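Local coordinates for titin (Homo sapiens, PDB 3QP3), which forms the giant elastic filament that runs through the muscle sarcomere and is classed as a protein kinase, the region here being one I-set immunoglobulin domain, at residues V20-N25 with D70-D75; T37-W42 with V82-K87; D74-Y79 with L96-G101. All blocks are in the same frame, centred on the assembly; numbering follows the deposited sequence.

Contact 1 of 3, residues V20-N25 with D70-D75; sequences VPCGQN and DCHTDD. With SO4 (sulfate ion), chain E.
A type II beta turn spanning Pro21 to Gln24 docks against the loop holding residues 70-75, and the two meet largely backbone to backbone. Gly23 N donates to Cys71 O over 2.7 Å. The same two segments are tied in the other direction by Cys71 N, which gives an almost straight bond (170°) to Gln24 O at 2.9 Å. Gly23, at the third position of the turn, has a positive phi of 102°, a conformation that suits its lack of a side chain. A CA-H...O contact from Asp70 to Gly23 O lies beside these bonds. In immunoglobulin terms the turn leads from strand A' (18-21) to strand B (26-35), while residues 70-75 link strands E (63-68) and F (77-85), so the contact joins two loops at one pole of the beta sandwich. Asn25 extends the pairing through its side-chain amide: OD1 accepts from Asp70 N at 2.7 Å in the carbonyl plane, while ND2 points the other way and donates to sulfate O3 at 3.0 Å. This sulfate, probably from the crystallisation liquor, is also held by Arg27. Beneath the backbone bonds, the CG1 branch of Val20 rests against Cys71 CB at 4.1 Å. At Cys22, SG, anti to the backbone N (chi1 173°), approaches the His72 ring obliquely and lies 3.5 Å from His72 ND1. The ring itself makes a weak hydrogen bond from NE2 to Asp70 OD1. The backbone of His72 is held from within its own loop, since its N donates to Asp75 OD2 at 2.7 Å and meets that oxygen on the anti side of the carboxylate; OD2 also takes a salt bridge from Lys54.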
loop_
_atom_site.group_PDB
_atom_site.type_symbol
_atom_site.label_atom_id
_atom_site.label_comp_id
_atom_site.label_asym_id
_atom_site.label_seq_id
_atom_site.Cartn_x
_atom_site.Cartn_y
_atom_site.Cartn_z
ATOM N N VAL A 20 -13.166 -5.460 8.097
ATOM C CA VAL A 20 -14.152 -5.373 7.024
ATOM C C VAL A 20 -15.030 -6.622 7.064
ATOM O O VAL A 20 -14.530 -7.732 7.268
ATOM C CB VAL A 20 -13.496 -5.215 5.630
ATOM C CG1 VAL A 20 -12.646 -6.429 5.289
ATOM C CG2 VAL A 20 -14.562 -4.992 4.556
ATOM N N PRO A 21 -16.350 -6.441 6.904
ATOM C CA PRO A 21 -17.247 -7.598 6.897
ATOM C C PRO A 21 -16.999 -8.427 5.650
ATOM O O PRO A 21 -16.772 -7.873 4.580
ATOM C CB PRO A 21 -18.643 -6.962 6.834
ATOM C CG PRO A 21 -18.453 -5.546 7.293
ATOM C CD PRO A 21 -17.089 -5.174 6.780
ATOM N N CYS A 22 -17.025 -9.742 5.796
ATOM C CA CYS A 22 -16.835 -10.632 4.667
ATOM C C CYS A 22 -17.757 -10.241 3.515
ATOM O O CYS A 22 -18.956 -10.050 3.706
ATOM C CB CYS A 22 -17.106 -12.078 5.093
ATOM S SG CYS A 22 -17.090 -13.237 3.715
ATOM N N GLY A 23 -17.198 -10.115 2.320
ATOM C CA GLY A 23 -17.999 -9.783 1.159
ATOM C C GLY A 23 -17.884 -8.330 0.741
ATOM O O GLY A 23 -18.072 -8.002 -0.434
ATOM N N GLN A 24 -17.568 -7.444 1.679
ATOM C CA GLN A 24 -17.430 -6.041 1.298
ATOM C C GLN A 24 -16.096 -5.790 0.598
ATOM O O GLN A 24 -15.165 -6.588 0.700
ATOM C CB GLN A 24 -17.563 -5.120 2.508
ATOM C CG GLN A 24 -18.908 -5.233 3.212
ATOM C CD GLN A 24 -20.069 -4.868 2.312
ATOM O OE1 GLN A 24 -20.096 -3.791 1.719
ATOM N NE2 GLN A 24 -21.034 -5.765 2.200
ATOM N N ASN A 25 -16.023 -4.674 -0.117
ATOM C CA ASN A 25 -14.761 -4.180 -0.642
ATOM C C ASN A 25 -14.150 -3.267 0.403
ATOM O O ASN A 25 -14.863 -2.696 1.225
ATOM C CB ASN A 25 -14.982 -3.417 -1.944
ATOM C CG ASN A 25 -15.761 -4.215 -2.951
ATOM O OD1 ASN A 25 -15.714 -5.448 -2.958
ATOM N ND2 ASN A 25 -16.485 -3.518 -3.821
ATOM N N ASP A 70 -14.545 -7.812 -2.586
ATOM C CA ASP A 70 -15.234 -9.039 -2.210
ATOM C C ASP A 70 -14.407 -9.848 -1.222
ATOM O O ASP A 70 -14.064 -11.006 -1.468
ATOM C CB ASP A 70 -15.558 -9.857 -3.466
ATOM C CG ASP A 70 -16.522 -10.982 -3.194
ATOM O OD1 ASP A 70 -17.081 -11.038 -2.071
ATOM O OD2 ASP A 70 -16.729 -11.802 -4.110
ATOM N N CYS A 71 -14.117 -9.227 -0.084
ATOM C CA CYS A 71 -13.166 -9.765 0.874
ATOM C C CYS A 71 -13.613 -11.066 1.511
ATOM O O CYS A 71 -14.729 -11.174 2.015
ATOM C CB CYS A 71 -12.872 -8.730 1.960
ATOM S SG CYS A 71 -11.960 -7.318 1.345
ATOM N N HIS A 72 -12.731 -12.054 1.494
ATOM C CA HIS A 72 -12.992 -13.299 2.196
ATOM C C HIS A 72 -11.838 -13.623 3.136
ATOM O O HIS A 72 -10.872 -12.863 3.232
ATOM C CB HIS A 72 -13.246 -14.432 1.205
ATOM C CG HIS A 72 -14.539 -14.299 0.465
ATOM N ND1 HIS A 72 -15.729 -14.808 0.941
ATOM C CD2 HIS A 72 -14.833 -13.707 -0.719
ATOM C CE1 HIS A 72 -16.698 -14.539 0.085
ATOM N NE2 HIS A 72 -16.181 -13.870 -0.931
ATOM N N THR A 73 -11.937 -14.748 3.835
ATOM C CA THR A 73 -10.943 -15.093 4.841
ATOM C C THR A 73 -9.523 -15.047 4.297
ATOM O O THR A 73 -8.616 -14.588 4.983
ATOM C CB THR A 73 -11.217 -16.469 5.454
ATOM O OG1 THR A 73 -12.569 -16.509 5.925
ATOM C CG2 THR A 73 -10.271 -16.727 6.615
ATOM N N ASP A 74 -9.335 -15.520 3.068
ATOM C CA ASP A 74 -8.013 -15.557 2.453
ATOM C C ASP A 74 -7.410 -14.168 2.362
ATOM O O ASP A 74 -6.195 -14.016 2.318
ATOM C CB ASP A 74 -8.080 -16.150 1.046
ATOM C CG ASP A 74 -8.100 -17.662 1.051
ATOM O OD1 ASP A 74 -7.893 -18.267 2.128
ATOM O OD2 ASP A 74 -8.311 -18.244 -0.035
ATOM N N ASP A 75 -8.269 -13.158 2.318
ATOM C CA ASP A 75 -7.824 -11.777 2.156
ATOM C C ASP A 75 -7.355 -11.135 3.454
ATOM O O ASP A 75 -6.811 -10.035 3.445
ATOM C CB ASP A 75 -8.925 -10.947 1.495
ATOM C CG ASP A 75 -9.326 -11.510 0.147
ATOM O OD1 ASP A 75 -8.411 -11.771 -0.667
ATOM O OD2 ASP A 75 -10.541 -11.734 -0.084
HETATM S S SO4 E . -17.618 -0.042 -2.878
HETATM O O1 SO4 E . -17.983 1.254 -3.444
HETATM O O2 SO4 E . -18.691 -1.001 -3.120
HETATM O O3 SO4 E . -16.390 -0.506 -3.516
HETATM O O4 SO4 E . -17.380 0.097 -1.443
#

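Contact 2 of 3, residues T37-W42 with V82-K87; sequences TAEVKW and VCTNYK. With SO4 (sulfate ion), chain D.
Val40 and Cys83 pack together on the face of an antiparallel strand pair that looks toward Leu64, and Ala38, just ahead of the strand, sets its CB against Cys83. Ala38 CB lies 4.1 Å from Cys83 CB, and the CG2 branch of Val40 meets Cys83 SG at the same distance. SG and CG2 each sit beside their own backbone N: SG has a chi1 of -60°, and Val40 sends its other methyl, CG1, anti to N. Leu64 of the facing sheet touches Val40 and Cys83, and Pro9 covers Ala38 and Cys83. Four backbone bonds hold the strands in register. Glu39 N to Thr84 O is the shortest at 2.7 Å, and Val82 N meets Lys41 O at 2.9 Å. The outer face, with Glu39, Lys41, Val82 and Thr84, is looser. Here Glu39 OE1 comes no nearer to Thr84 CB than 4.2 Å, and the Lys41 chain leads away to a salt bridge with Glu48. Ahead of the strand, Thr37 N donates to sulfate O4 at 2.9 Å. Such a pair, with Trp42 probably the core tryptophan of strand C, is the C-F pairing of an immunoglobulin sheet.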
loop_
_atom_site.group_PDB
_atom_site.type_symbol
_atom_site.label_atom_id
_atom_site.label_comp_id
_atom_site.label_asym_id
_atom_site.label_seq_id
_atom_site.Cartn_x
_atom_site.Cartn_y
_atom_site.Cartn_z
ATOM N N THR A 37 10.901 10.440 -7.610
ATOM C CA THR A 37 9.681 9.693 -7.356
ATOM C C THR A 37 10.005 8.225 -7.168
ATOM O O THR A 37 10.814 7.662 -7.911
ATOM C CB THR A 37 8.684 9.874 -8.508
ATOM O OG1 THR A 37 8.296 11.252 -8.568
ATOM C CG2 THR A 37 7.456 9.017 -8.285
ATOM N N ALA A 38 9.364 7.610 -6.175
ATOM C CA ALA A 38 9.717 6.260 -5.743
ATOM C C ALA A 38 9.003 5.169 -6.537
ATOM O O ALA A 38 7.886 5.366 -7.012
ATOM C CB ALA A 38 9.414 6.096 -4.259
ATOM N N GLU A 39 9.661 4.020 -6.680
ATOM C CA GLU A 39 9.003 2.819 -7.168
ATOM C C GLU A 39 8.140 2.294 -6.035
ATOM O O GLU A 39 8.558 2.314 -4.874
ATOM C CB GLU A 39 10.032 1.751 -7.552
ATOM C CG GLU A 39 11.029 2.195 -8.608
ATOM C CD GLU A 39 12.158 1.201 -8.791
ATOM O OE1 GLU A 39 12.437 0.436 -7.848
ATOM O OE2 GLU A 39 12.768 1.189 -9.877
ATOM N N VAL A 40 6.949 1.804 -6.368
ATOM C CA VAL A 40 6.026 1.275 -5.361
ATOM C C VAL A 40 5.678 -0.183 -5.641
ATOM O O VAL A 40 5.275 -0.526 -6.755
ATOM C CB VAL A 40 4.708 2.080 -5.323
ATOM C CG1 VAL A 40 3.705 1.417 -4.395
ATOM C CG2 VAL A 40 4.965 3.550 -4.923
ATOM N N LYS A 41 5.830 -1.034 -4.627
ATOM C CA LYS A 41 5.445 -2.431 -4.738
ATOM C C LYS A 41 4.508 -2.793 -3.588
ATOM O O LYS A 41 4.736 -2.392 -2.450
ATOM C CB LYS A 41 6.681 -3.345 -4.720
ATOM C CG LYS A 41 7.507 -3.320 -6.008
ATOM C CD LYS A 41 8.667 -4.318 -5.929
ATOM C CE LYS A 41 9.407 -4.435 -7.266
ATOM N NZ LYS A 41 8.521 -4.949 -8.359
ATOM N N TRP A 42 3.458 -3.549 -3.898
ATOM C CA TRP A 42 2.458 -3.953 -2.909
ATOM C C TRP A 42 2.581 -5.443 -2.624
ATOM O O TRP A 42 2.909 -6.216 -3.523
ATOM C CB TRP A 42 1.044 -3.663 -3.428
ATOM C CG TRP A 42 0.605 -2.228 -3.311
ATOM C CD1 TRP A 42 0.587 -1.284 -4.310
ATOM C CD2 TRP A 42 0.089 -1.577 -2.142
ATOM N NE1 TRP A 42 0.103 -0.090 -3.830
ATOM C CE2 TRP A 42 -0.209 -0.242 -2.500
ATOM C CE3 TRP A 42 -0.150 -1.994 -0.825
ATOM C CZ2 TRP A 42 -0.732 0.676 -1.592
ATOM C CZ3 TRP A 42 -0.661 -1.084 0.076
ATOM C CH2 TRP A 42 -0.954 0.237 -0.310
ATOM N N VAL A 82 5.860 -0.941 -0.261
ATOM C CA VAL A 82 7.286 -0.688 -0.153
ATOM C C VAL A 82 7.673 0.325 -1.213
ATOM O O VAL A 82 7.479 0.100 -2.405
ATOM C CB VAL A 82 8.113 -1.978 -0.322
ATOM C CG1 VAL A 82 9.595 -1.649 -0.346
ATOM C CG2 VAL A 82 7.797 -2.983 0.810
ATOM N N CYS A 83 8.193 1.458 -0.766
ATOM C CA CYS A 83 8.516 2.554 -1.661
ATOM C C CYS A 83 10.018 2.699 -1.751
ATOM O O CYS A 83 10.686 2.826 -0.724
ATOM C CB CYS A 83 7.917 3.847 -1.125
ATOM S SG CYS A 83 6.112 3.800 -0.960
ATOM N N THR A 84 10.543 2.703 -2.974
ATOM C CA THR A 84 11.991 2.655 -3.182
ATOM C C THR A 84 12.502 3.698 -4.176
ATOM O O THR A 84 11.927 3.874 -5.247
ATOM C CB THR A 84 12.417 1.267 -3.705
ATOM O OG1 THR A 84 11.988 0.254 -2.781
ATOM C CG2 THR A 84 13.930 1.197 -3.859
ATOM N N ASN A 85 13.584 4.380 -3.812
ATOM C CA ASN A 85 14.362 5.186 -4.756
ATOM C C ASN A 85 15.844 5.022 -4.444
ATOM O O ASN A 85 16.195 4.306 -3.502
ATOM C CB ASN A 85 13.923 6.663 -4.787
ATOM C CG ASN A 85 14.423 7.483 -3.595
ATOM O OD1 ASN A 85 15.201 7.014 -2.756
ATOM N ND2 ASN A 85 13.975 8.734 -3.531
ATOM N N TYR A 86 16.720 5.661 -5.214
ATOM C CA TYR A 86 18.151 5.405 -5.044
ATOM C C TYR A 86 18.674 5.846 -3.680
ATOM O O TYR A 86 19.727 5.389 -3.243
ATOM C CB TYR A 86 18.977 6.025 -6.177
ATOM C CG TYR A 86 19.331 7.489 -5.997
ATOM C CD1 TYR A 86 20.549 7.866 -5.444
ATOM C CD2 TYR A 86 18.456 8.492 -6.402
ATOM C CE1 TYR A 86 20.890 9.201 -5.288
ATOM C CE2 TYR A 86 18.776 9.818 -6.248
ATOM C CZ TYR A 86 19.999 10.175 -5.685
ATOM O OH TYR A 86 20.335 11.508 -5.539
ATOM N N LYS A 87 17.933 6.718 -2.999
ATOM C CA LYS A 87 18.361 7.222 -1.693
ATOM C C LYS A 87 18.035 6.267 -0.546
ATOM O O LYS A 87 18.708 6.280 0.481
ATOM C CB LYS A 87 17.757 8.596 -1.408
ATOM C CG LYS A 87 18.188 9.669 -2.391
ATOM C CD LYS A 87 19.688 9.958 -2.298
ATOM C CE LYS A 87 20.035 10.800 -1.081
ATOM N NZ LYS A 87 21.443 11.313 -1.148
HETATM S S SO4 D . 10.846 12.562 -11.016
HETATM O O1 SO4 D . 10.023 13.745 -11.253
HETATM O O2 SO4 D . 10.096 11.379 -11.442
HETATM O O3 SO4 D . 12.077 12.671 -11.792
HETATM O O4 SO4 D . 11.165 12.485 -9.591
#

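Contact 3 of 3, residues D74-Y79 with L96-G101; sequences DDSGTY and LDVTGG
Tyr79 OH donates to Asp75 O over 2.6 Å, on a lone pair in the carbonyl plane, the shortest polar bond here, and the same ring packs against Leu96. The tyrosine folds back because its CG is anti to the carbonyl carbon (chi1 -71°), which brings the hydroxyl to the backbone four residues earlier. Tyr79 CE2 then lies 3.8 Å from Leu96 CB, the two side chains crossing at a slant; the ring also stacks with His44 and meets Phe28. Leu96 CD2 also reaches Asp75 O, at 3.5 Å, so this carbonyl is hemmed in by methyl and hydroxyl alike. Between the backbones, Gly77 and Leu96 make a reciprocal hydrogen-bonded pair, with Leu96 N to Gly77 O at 2.8 Å. Ser76 lengthens the pairing by one step with a side chain in place of a backbone carbonyl: its OG accepts from Val98 N at 3.2 Å, close beside Val98 CG2. The sequence Asp75-Ser76-Gly77-Thr78-Tyr79, with the ring locked to the loop that precedes its own strand, forms the tyrosine corner, a hallmark of Greek-key immunoglobulin domains, set here at the open end of the F-G hairpin.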
loop_
_atom_site.group_PDB
_atom_site.type_symbol
_atom_site.label_atom_id
_atom_site.label_comp_id
_atom_site.label_asym_id
_atom_site.label_seq_id
_atom_site.Cartn_x
_atom_site.Cartn_y
_atom_site.Cartn_z
ATOM N N ASP A 74 -9.335 -15.520 3.068
ATOM C CA ASP A 74 -8.013 -15.557 2.453
ATOM C C ASP A 74 -7.410 -14.168 2.362
ATOM O O ASP A 74 -6.195 -14.016 2.318
ATOM C CB ASP A 74 -8.080 -16.150 1.046
ATOM C CG ASP A 74 -8.100 -17.662 1.051
ATOM O OD1 ASP A 74 -7.893 -18.267 2.128
ATOM O OD2 ASP A 74 -8.311 -18.244 -0.035
ATOM N N ASP A 75 -8.269 -13.158 2.318
ATOM C CA ASP A 75 -7.824 -11.777 2.156
ATOM C C ASP A 75 -7.355 -11.135 3.454
ATOM O O ASP A 75 -6.811 -10.035 3.445
ATOM C CB ASP A 75 -8.925 -10.947 1.495
ATOM C CG ASP A 75 -9.326 -11.510 0.147
ATOM O OD1 ASP A 75 -8.411 -11.771 -0.667
ATOM O OD2 ASP A 75 -10.541 -11.734 -0.084
ATOM N N SER A 76 -7.567 -11.822 4.572
ATOM C CA SER A 76 -7.069 -11.332 5.852
ATOM C C SER A 76 -5.545 -11.334 5.856
ATOM O O SER A 76 -4.911 -11.992 5.023
ATOM C CB SER A 76 -7.591 -12.193 7.004
ATOM O OG SER A 76 -8.975 -11.973 7.204
ATOM N N GLY A 77 -4.960 -10.597 6.795
ATOM C CA GLY A 77 -3.521 -10.609 6.978
ATOM C C GLY A 77 -2.843 -9.284 6.671
ATOM O O GLY A 77 -3.469 -8.224 6.717
ATOM N N THR A 78 -1.551 -9.350 6.357
ATOM C CA THR A 78 -0.730 -8.157 6.259
ATOM C C THR A 78 -0.664 -7.660 4.826
ATOM O O THR A 78 -0.350 -8.431 3.914
ATOM C CB THR A 78 0.705 -8.442 6.725
ATOM O OG1 THR A 78 0.681 -8.930 8.069
ATOM C CG2 THR A 78 1.542 -7.184 6.661
ATOM N N TYR A 79 -0.959 -6.373 4.642
ATOM C CA TYR A 79 -0.738 -5.695 3.378
ATOM C C TYR A 79 0.397 -4.716 3.556
ATOM O O TYR A 79 0.428 -3.963 4.525
ATOM C CB TYR A 79 -2.011 -4.996 2.906
ATOM C CG TYR A 79 -3.030 -6.005 2.454
ATOM C CD1 TYR A 79 -3.088 -6.420 1.130
ATOM C CD2 TYR A 79 -3.894 -6.597 3.368
ATOM C CE1 TYR A 79 -4.012 -7.385 0.724
ATOM C CE2 TYR A 79 -4.803 -7.547 2.978
ATOM C CZ TYR A 79 -4.869 -7.938 1.666
ATOM O OH TYR A 79 -5.793 -8.893 1.306
ATOM N N LEU A 96 -5.472 -6.476 7.692
ATOM C CA LEU A 96 -6.887 -6.526 7.359
ATOM C C LEU A 96 -7.510 -7.682 8.107
ATOM O O LEU A 96 -7.040 -8.818 8.009
ATOM C CB LEU A 96 -7.107 -6.719 5.855
ATOM C CG LEU A 96 -8.564 -6.661 5.378
ATOM C CD1 LEU A 96 -9.136 -5.274 5.591
ATOM C CD2 LEU A 96 -8.678 -7.057 3.914
ATOM N N ASP A 97 -8.564 -7.382 8.858
ATOM C CA ASP A 97 -9.313 -8.395 9.576
ATOM C C ASP A 97 -10.697 -8.543 8.950
ATOM O O ASP A 97 -11.574 -7.708 9.171
ATOM C CB ASP A 97 -9.428 -8.016 11.059
ATOM C CG ASP A 97 -10.136 -9.071 11.874
ATOM O OD1 ASP A 97 -10.161 -10.236 11.424
ATOM O OD2 ASP A 97 -10.662 -8.741 12.970
ATOM N N VAL A 98 -10.882 -9.596 8.158
ATOM C CA VAL A 98 -12.168 -9.870 7.520
ATOM C C VAL A 98 -13.094 -10.603 8.499
ATOM O O VAL A 98 -12.795 -11.719 8.918
ATOM C CB VAL A 98 -12.003 -10.720 6.236
ATOM C CG1 VAL A 98 -13.336 -10.854 5.512
ATOM C CG2 VAL A 98 -10.946 -10.112 5.307
ATOM N N THR A 99 -14.213 -9.972 8.852
ATOM C CA THR A 99 -15.121 -10.490 9.880
ATOM C C THR A 99 -16.458 -10.962 9.316
ATOM O O THR A 99 -16.705 -10.884 8.114
ATOM C CB THR A 99 -15.451 -9.404 10.917
ATOM O OG1 THR A 99 -16.191 -8.355 10.279
ATOM C CG2 THR A 99 -14.180 -8.831 11.528
ATOM N N GLY A 100 -17.330 -11.439 10.200
ATOM C CA GLY A 100 -18.693 -11.750 9.821
ATOM C C GLY A 100 -19.444 -10.468 9.498
ATOM O O GLY A 100 -19.128 -9.401 10.035
ATOM N N GLY A 101 -20.438 -10.570 8.618
ATOM C CA GLY A 101 -21.191 -9.411 8.165
ATOM C C GLY A 101 -21.724 -8.557 9.299
ATOM O O GLY A 101 -22.439 -7.582 9.065
#

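Overall arrangement
All three contacts fall within a single immunoglobulin domain and reach the same mixed sheet, ordered 18-21, 88-99, 77-85, 39-44, 47-48. Contacts 1 and 3 are neighbours, their centres about 6 Å apart: they share Asp74 and Asp75, and strand 18-21 of one runs parallel to strand 88-99 of the other. Contact 2 lies on the opposite side of the domain centre, about 28 Å from contact 1 and 26 Å from contact 3 between centres, yet uses the same strand 77-85 as contact 3. Along the chain the segments of contact 2 alternate with those of both others, so residues far apart in sequence meet on both sides of the domain centre.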